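PDB 5JBD: inactive glucansucrase from Lactobacillus reuteri, which is a catalytically inactive member of glycoside hydrolase family 70, built around a TIM-barrel type fold. Local coordinates for residues A[435-448]-A[603-615]. Sequence-based numbering, arbitrary orientation.
Sequences EKTNKQYAQYNVPA and GYSNPYVSGYLGV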
loop_
_atom_site.group_PDB
_atom_site.type_symbol
_atom_site.label_atom_id
_atom_site.label_comp_id
_atom_site.label_asym_id
_atom_site.label_seq_id
_atom_site.Cartn_x
_atom_site.Cartn_y
_atom_site.Cartn_z
ATOM N N GLU A 435 -12.199 -23.524 -7.247
ATOM C CA GLU A 435 -13.363 -24.425 -7.380
ATOM C C GLU A 435 -13.112 -25.892 -7.009
ATOM O O GLU A 435 -14.066 -26.646 -6.834
ATOM C CB GLU A 435 -13.903 -24.363 -8.814
ATOM C CG GLU A 435 -14.385 -22.980 -9.191
ATOM C CD GLU A 435 -15.612 -23.027 -10.055
ATOM O OE1 GLU A 435 -15.470 -23.350 -11.249
ATOM O OE2 GLU A 435 -16.709 -22.746 -9.531
ATOM N N LYS A 436 -11.840 -26.285 -6.909
ATOM C CA LYS A 436 -11.467 -27.671 -6.651
ATOM C C LYS A 436 -11.638 -28.065 -5.178
ATOM O O LYS A 436 -11.599 -27.224 -4.279
ATOM C CB LYS A 436 -10.005 -27.923 -7.049
ATOM C CG LYS A 436 -9.755 -27.850 -8.541
ATOM C CD LYS A 436 -8.276 -27.983 -8.861
ATOM C CE LYS A 436 -8.017 -27.770 -10.344
ATOM N NZ LYS A 436 -6.604 -28.061 -10.701
ATOM N N THR A 437 -11.827 -29.359 -4.960
ATOM C CA THR A 437 -11.722 -29.951 -3.617
ATOM C C THR A 437 -10.248 -29.921 -3.166
ATOM O O THR A 437 -9.933 -29.371 -2.106
ATOM C CB THR A 437 -12.285 -31.378 -3.618
ATOM O OG1 THR A 437 -13.690 -31.323 -3.900
ATOM C CG2 THR A 437 -12.063 -32.076 -2.270
ATOM N N ASN A 438 -9.353 -30.471 -3.993
ATOM C CA ASN A 438 -7.916 -30.520 -3.695
ATOM C C ASN A 438 -7.182 -29.327 -4.235
ATOM O O ASN A 438 -6.486 -29.421 -5.245
ATOM C CB ASN A 438 -7.302 -31.785 -4.253
ATOM C CG ASN A 438 -7.772 -32.975 -3.523
ATOM O OD1 ASN A 438 -7.378 -33.210 -2.379
ATOM N ND2 ASN A 438 -8.672 -33.707 -4.149
ATOM N N LYS A 439 -7.312 -28.215 -3.517
ATOM C CA LYS A 439 -6.747 -26.949 -3.943
ATOM C C LYS A 439 -5.229 -26.977 -3.797
ATOM O O LYS A 439 -4.713 -27.464 -2.809
ATOM C CB LYS A 439 -7.339 -25.794 -3.125
ATOM C CG LYS A 439 -8.865 -25.715 -3.092
ATOM C CD LYS A 439 -9.356 -24.482 -2.320
ATOM C CE LYS A 439 -10.731 -24.705 -1.693
ATOM N NZ LYS A 439 -11.818 -24.859 -2.690
ATOM N N GLN A 440 -4.527 -26.492 -4.808
ATOM C CA GLN A 440 -3.063 -26.395 -4.802
ATOM C C GLN A 440 -2.557 -25.045 -4.315
ATOM O O GLN A 440 -1.444 -24.963 -3.792
ATOM C CB GLN A 440 -2.507 -26.651 -6.218
ATOM C CG GLN A 440 -2.682 -28.076 -6.708
ATOM C CD GLN A 440 -1.954 -29.044 -5.815
ATOM O OE1 GLN A 440 -0.718 -29.169 -5.847
ATOM N NE2 GLN A 440 -2.726 -29.712 -4.972
ATOM N N TYR A 441 -3.363 -23.996 -4.512
ATOM C CA TYR A 441 -2.957 -22.615 -4.245
ATOM C C TYR A 441 -3.917 -21.849 -3.341
ATOM O O TYR A 441 -3.477 -21.108 -2.471
ATOM C CB TYR A 441 -2.807 -21.847 -5.565
ATOM C CG TYR A 441 -2.033 -22.589 -6.640
ATOM C CD1 TYR A 441 -0.714 -22.974 -6.427
ATOM C CD2 TYR A 441 -2.631 -22.914 -7.868
ATOM C CE1 TYR A 441 -0.002 -23.663 -7.395
ATOM C CE2 TYR A 441 -1.924 -23.604 -8.849
ATOM C CZ TYR A 441 -0.612 -23.976 -8.607
ATOM O OH TYR A 441 0.107 -24.650 -9.567
ATOM N N ALA A 442 -5.213 -21.977 -3.588
ATOM C CA ALA A 442 -6.236 -21.241 -2.860
ATOM C C ALA A 442 -6.496 -21.825 -1.470
ATOM O O ALA A 442 -6.229 -22.991 -1.203
ATOM C CB ALA A 442 -7.541 -21.226 -3.650
ATOM N N GLN A 443 -7.050 -20.983 -0.604
ATOM C CA GLN A 443 -7.336 -21.368 0.778
ATOM C C GLN A 443 -8.395 -22.440 0.875
ATOM O O GLN A 443 -9.407 -22.377 0.200
ATOM C CB GLN A 443 -7.807 -20.137 1.576
ATOM C CG GLN A 443 -6.687 -19.189 1.916
ATOM C CD GLN A 443 -5.822 -19.738 3.019
ATOM O OE1 GLN A 443 -4.673 -20.123 2.803
ATOM N NE2 GLN A 443 -6.370 -19.786 4.202
ATOM N N TYR A 444 -8.160 -23.414 1.755
ATOM C CA TYR A 444 -9.190 -24.365 2.165
ATOM C C TYR A 444 -10.123 -23.719 3.203
ATOM O O TYR A 444 -9.748 -22.757 3.876
ATOM C CB TYR A 444 -8.548 -25.611 2.770
ATOM C CG TYR A 444 -7.878 -26.543 1.775
ATOM C CD1 TYR A 444 -6.677 -26.199 1.155
ATOM C CD2 TYR A 444 -8.449 -27.762 1.458
ATOM C CE1 TYR A 444 -6.077 -27.043 0.227
ATOM C CE2 TYR A 444 -7.853 -28.624 0.543
ATOM C CZ TYR A 444 -6.670 -28.258 -0.071
ATOM O OH TYR A 444 -6.079 -29.121 -0.985
ATOM N N ASN A 445 -11.328 -24.259 3.313
ATOM C CA ASN A 445 -12.272 -23.913 4.376
ATOM C C ASN A 445 -12.614 -22.427 4.496
ATOM O O ASN A 445 -12.697 -21.896 5.612
ATOM C CB ASN A 445 -11.740 -24.436 5.736
ATOM C CG ASN A 445 -11.909 -25.935 5.905
ATOM O OD1 ASN A 445 -13.026 -26.492 5.823
ATOM N ND2 ASN A 445 -10.812 -26.600 6.210
ATOM N N VAL A 446 -12.826 -21.748 3.367
ATOM C CA VAL A 446 -13.138 -20.315 3.411
ATOM C C VAL A 446 -14.441 -20.037 4.191
ATOM O O VAL A 446 -14.466 -19.133 5.050
ATOM C CB VAL A 446 -13.119 -19.665 2.004
ATOM C CG1 VAL A 446 -13.597 -18.215 2.056
ATOM C CG2 VAL A 446 -11.697 -19.710 1.447
ATOM N N PRO A 447 -15.507 -20.816 3.937
ATOM C CA PRO A 447 -16.733 -20.616 4.718
ATOM C C PRO A 447 -16.546 -20.748 6.235
ATOM O O PRO A 447 -17.046 -19.906 6.982
ATOM C CB PRO A 447 -17.670 -21.694 4.185
ATOM C CG PRO A 447 -17.240 -21.884 2.767
ATOM C CD PRO A 447 -15.730 -21.771 2.838
ATOM N N ALA A 448 -15.796 -21.752 6.674
ATOM C CA ALA A 448 -15.525 -21.918 8.111
ATOM C C ALA A 448 -14.656 -20.784 8.682
ATOM O O ALA A 448 -14.861 -20.363 9.828
ATOM C CB ALA A 448 -14.900 -23.294 8.390
ATOM N N GLY A 603 -16.133 -35.954 9.131
ATOM C CA GLY A 603 -15.238 -35.316 8.176
ATOM C C GLY A 603 -15.758 -35.367 6.736
ATOM O O GLY A 603 -16.294 -36.396 6.302
ATOM N N TYR A 604 -15.594 -34.258 6.011
ATOM C CA TYR A 604 -15.923 -34.161 4.589
ATOM C C TYR A 604 -14.761 -33.565 3.822
ATOM O O TYR A 604 -13.883 -32.890 4.385
ATOM C CB TYR A 604 -17.128 -33.259 4.371
ATOM C CG TYR A 604 -18.426 -33.788 4.898
ATOM C CD1 TYR A 604 -18.825 -33.531 6.201
ATOM C CD2 TYR A 604 -19.280 -34.514 4.084
ATOM C CE1 TYR A 604 -20.040 -33.988 6.686
ATOM C CE2 TYR A 604 -20.504 -34.982 4.558
ATOM C CZ TYR A 604 -20.875 -34.719 5.859
ATOM O OH TYR A 604 -22.078 -35.174 6.352
ATOM N N SER A 605 -14.779 -33.784 2.516
ATOM C CA SER A 605 -13.789 -33.204 1.628
ATOM C C SER A 605 -14.502 -32.768 0.356
ATOM O O SER A 605 -14.879 -33.601 -0.475
ATOM C CB SER A 605 -12.687 -34.216 1.322
ATOM O OG SER A 605 -11.661 -33.617 0.558
ATOM N N ASN A 606 -14.710 -31.455 0.224
ATOM C CA ASN A 606 -15.340 -30.870 -0.964
ATOM C C ASN A 606 -14.803 -29.434 -1.151
ATOM O O ASN A 606 -14.010 -28.975 -0.317
ATOM C CB ASN A 606 -16.869 -30.994 -0.846
ATOM C CG ASN A 606 -17.452 -30.140 0.259
ATOM O OD1 ASN A 606 -17.169 -28.941 0.354
ATOM N ND2 ASN A 606 -18.312 -30.740 1.076
ATOM N N PRO A 607 -15.213 -28.720 -2.225
ATOM C CA PRO A 607 -14.610 -27.402 -2.436
ATOM C C PRO A 607 -14.844 -26.376 -1.310
ATOM O O PRO A 607 -14.030 -25.460 -1.156
ATOM C CB PRO A 607 -15.261 -26.926 -3.754
ATOM C CG PRO A 607 -15.669 -28.184 -4.451
ATOM C CD PRO A 607 -16.123 -29.075 -3.332
ATOM N N TYR A 608 -15.927 -26.558 -0.552
ATOM C CA TYR A 608 -16.346 -25.648 0.501
ATOM C C TYR A 608 -15.784 -26.022 1.882
ATOM O O TYR A 608 -15.452 -25.128 2.655
ATOM C CB TYR A 608 -17.881 -25.610 0.566
ATOM C CG TYR A 608 -18.510 -25.140 -0.734
ATOM C CD1 TYR A 608 -18.741 -23.792 -0.961
ATOM C CD2 TYR A 608 -18.840 -26.046 -1.763
ATOM C CE1 TYR A 608 -19.296 -23.340 -2.157
ATOM C CE2 TYR A 608 -19.392 -25.602 -2.965
ATOM C CZ TYR A 608 -19.611 -24.244 -3.150
ATOM O OH TYR A 608 -20.151 -23.775 -4.315
ATOM N N VAL A 609 -15.670 -27.325 2.168
ATOM C CA VAL A 609 -15.307 -27.843 3.503
ATOM C C VAL A 609 -14.265 -28.972 3.400
ATOM O O VAL A 609 -14.425 -29.914 2.606
ATOM C CB VAL A 609 -16.553 -28.366 4.262
ATOM C CG1 VAL A 609 -16.185 -28.891 5.656
ATOM C CG2 VAL A 609 -17.629 -27.293 4.354
ATOM N N SER A 610 -13.187 -28.835 4.177
ATOM C CA SER A 610 -12.191 -29.872 4.398
ATOM C C SER A 610 -12.093 -30.090 5.906
ATOM O O SER A 610 -11.281 -29.445 6.596
ATOM C CB SER A 610 -10.856 -29.434 3.817
ATOM O OG SER A 610 -9.890 -30.461 3.930
ATOM N N GLY A 611 -12.929 -30.995 6.395
ATOM C CA GLY A 611 -13.234 -31.126 7.821
ATOM C C GLY A 611 -14.743 -31.082 8.020
ATOM O O GLY A 611 -15.465 -31.897 7.437
ATOM N N TYR A 612 -15.224 -30.116 8.797
ATOM C CA TYR A 612 -16.665 -29.964 9.023
ATOM C C TYR A 612 -17.036 -28.518 9.273
ATOM O O TYR A 612 -16.258 -27.776 9.888
ATOM C CB TYR A 612 -17.117 -30.812 10.215
ATOM C CG TYR A 612 -18.628 -30.755 10.470
ATOM C CD1 TYR A 612 -19.522 -31.462 9.663
ATOM C CD2 TYR A 612 -19.159 -29.955 11.497
ATOM C CE1 TYR A 612 -20.896 -31.391 9.873
ATOM C CE2 TYR A 612 -20.528 -29.880 11.715
ATOM C CZ TYR A 612 -21.393 -30.605 10.909
ATOM O OH TYR A 612 -22.756 -30.535 11.137
ATOM N N LEU A 613 -18.244 -28.136 8.835
ATOM C CA LEU A 613 -18.854 -26.846 9.184
ATOM C C LEU A 613 -20.325 -27.035 9.517
ATOM O O LEU A 613 -21.073 -27.644 8.737
ATOM C CB LEU A 613 -18.707 -25.812 8.041
ATOM C CG LEU A 613 -19.359 -24.433 8.289
ATOM C CD1 LEU A 613 -18.805 -23.757 9.551
ATOM C CD2 LEU A 613 -19.203 -23.529 7.075
ATOM N N GLY A 614 -20.742 -26.511 10.671
ATOM C CA GLY A 614 -22.158 -26.451 11.033
ATOM C C GLY A 614 -22.475 -25.164 11.778
ATOM O O GLY A 614 -21.675 -24.724 12.596
ATOM N N VAL A 615 -23.642 -24.576 11.523
ATOM C CA VAL A 615 -24.079 -23.377 12.240
ATOM C C VAL A 615 -25.554 -23.469 12.645
ATOM O O VAL A 615 -26.422 -23.779 11.790
ATOM C CB VAL A 615 -23.840 -22.109 11.393
ATOM C CG1 VAL A 615 -24.180 -20.855 12.211
ATOM C CG2 VAL A 615 -22.401 -22.072 10.908
HETATM O O HOH W 1 -11.293 -29.070 0.236
HETATM O O HOH W 2 -15.634 -24.247 5.494
HETATM O O HOH W 3 -12.027 -26.335 1.249
HETATM O O HOH W 4 -13.048 -23.303 0.798
#
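Two tyrosine rings meet this contact at their edges: Ser610 CB lies 3.8 Å from Tyr444 CD2, near the ring plane, and Pro447 CG comes to the edge of Tyr608, whose rim also holds Asn606 OD1 in plane. Asn606 forms an Asx turn, the OD1 of its short side chain accepting from Tyr608 N, and completes an Asx motif by accepting from Val609 N as well. This turn-bearing loop, between strands 596-605 and 612-618 of different antiparallel sheets, packs against the loop that runs into helix 446-455, which precedes strand 460-464 of the eight-stranded parallel barrel. At the entrance to that helix, the flat amide of Asn445 reads both polar backbone atoms of Ser610: OD1 accepts from Ser610 N at 2.9 Å (167°), the donor standing above the carbonyl plane, while ND2 donates almost straight to Ser610 O, which lies in the amide plane. ND2 also reaches Leu353 O, and Ser610 OG binds Arg359. Pro447 suits the first helical turn, where its missing N-H costs no bond; its CB packs 3.8 Å from Leu613 CD2. Lys439 is long enough to span the loops. Bent at its last torsion (chi4 -67°), it gives NZ to Gln434 O, to Lys436 O and, in the carbonyl plane, to Pro607 O at 2.8 Å.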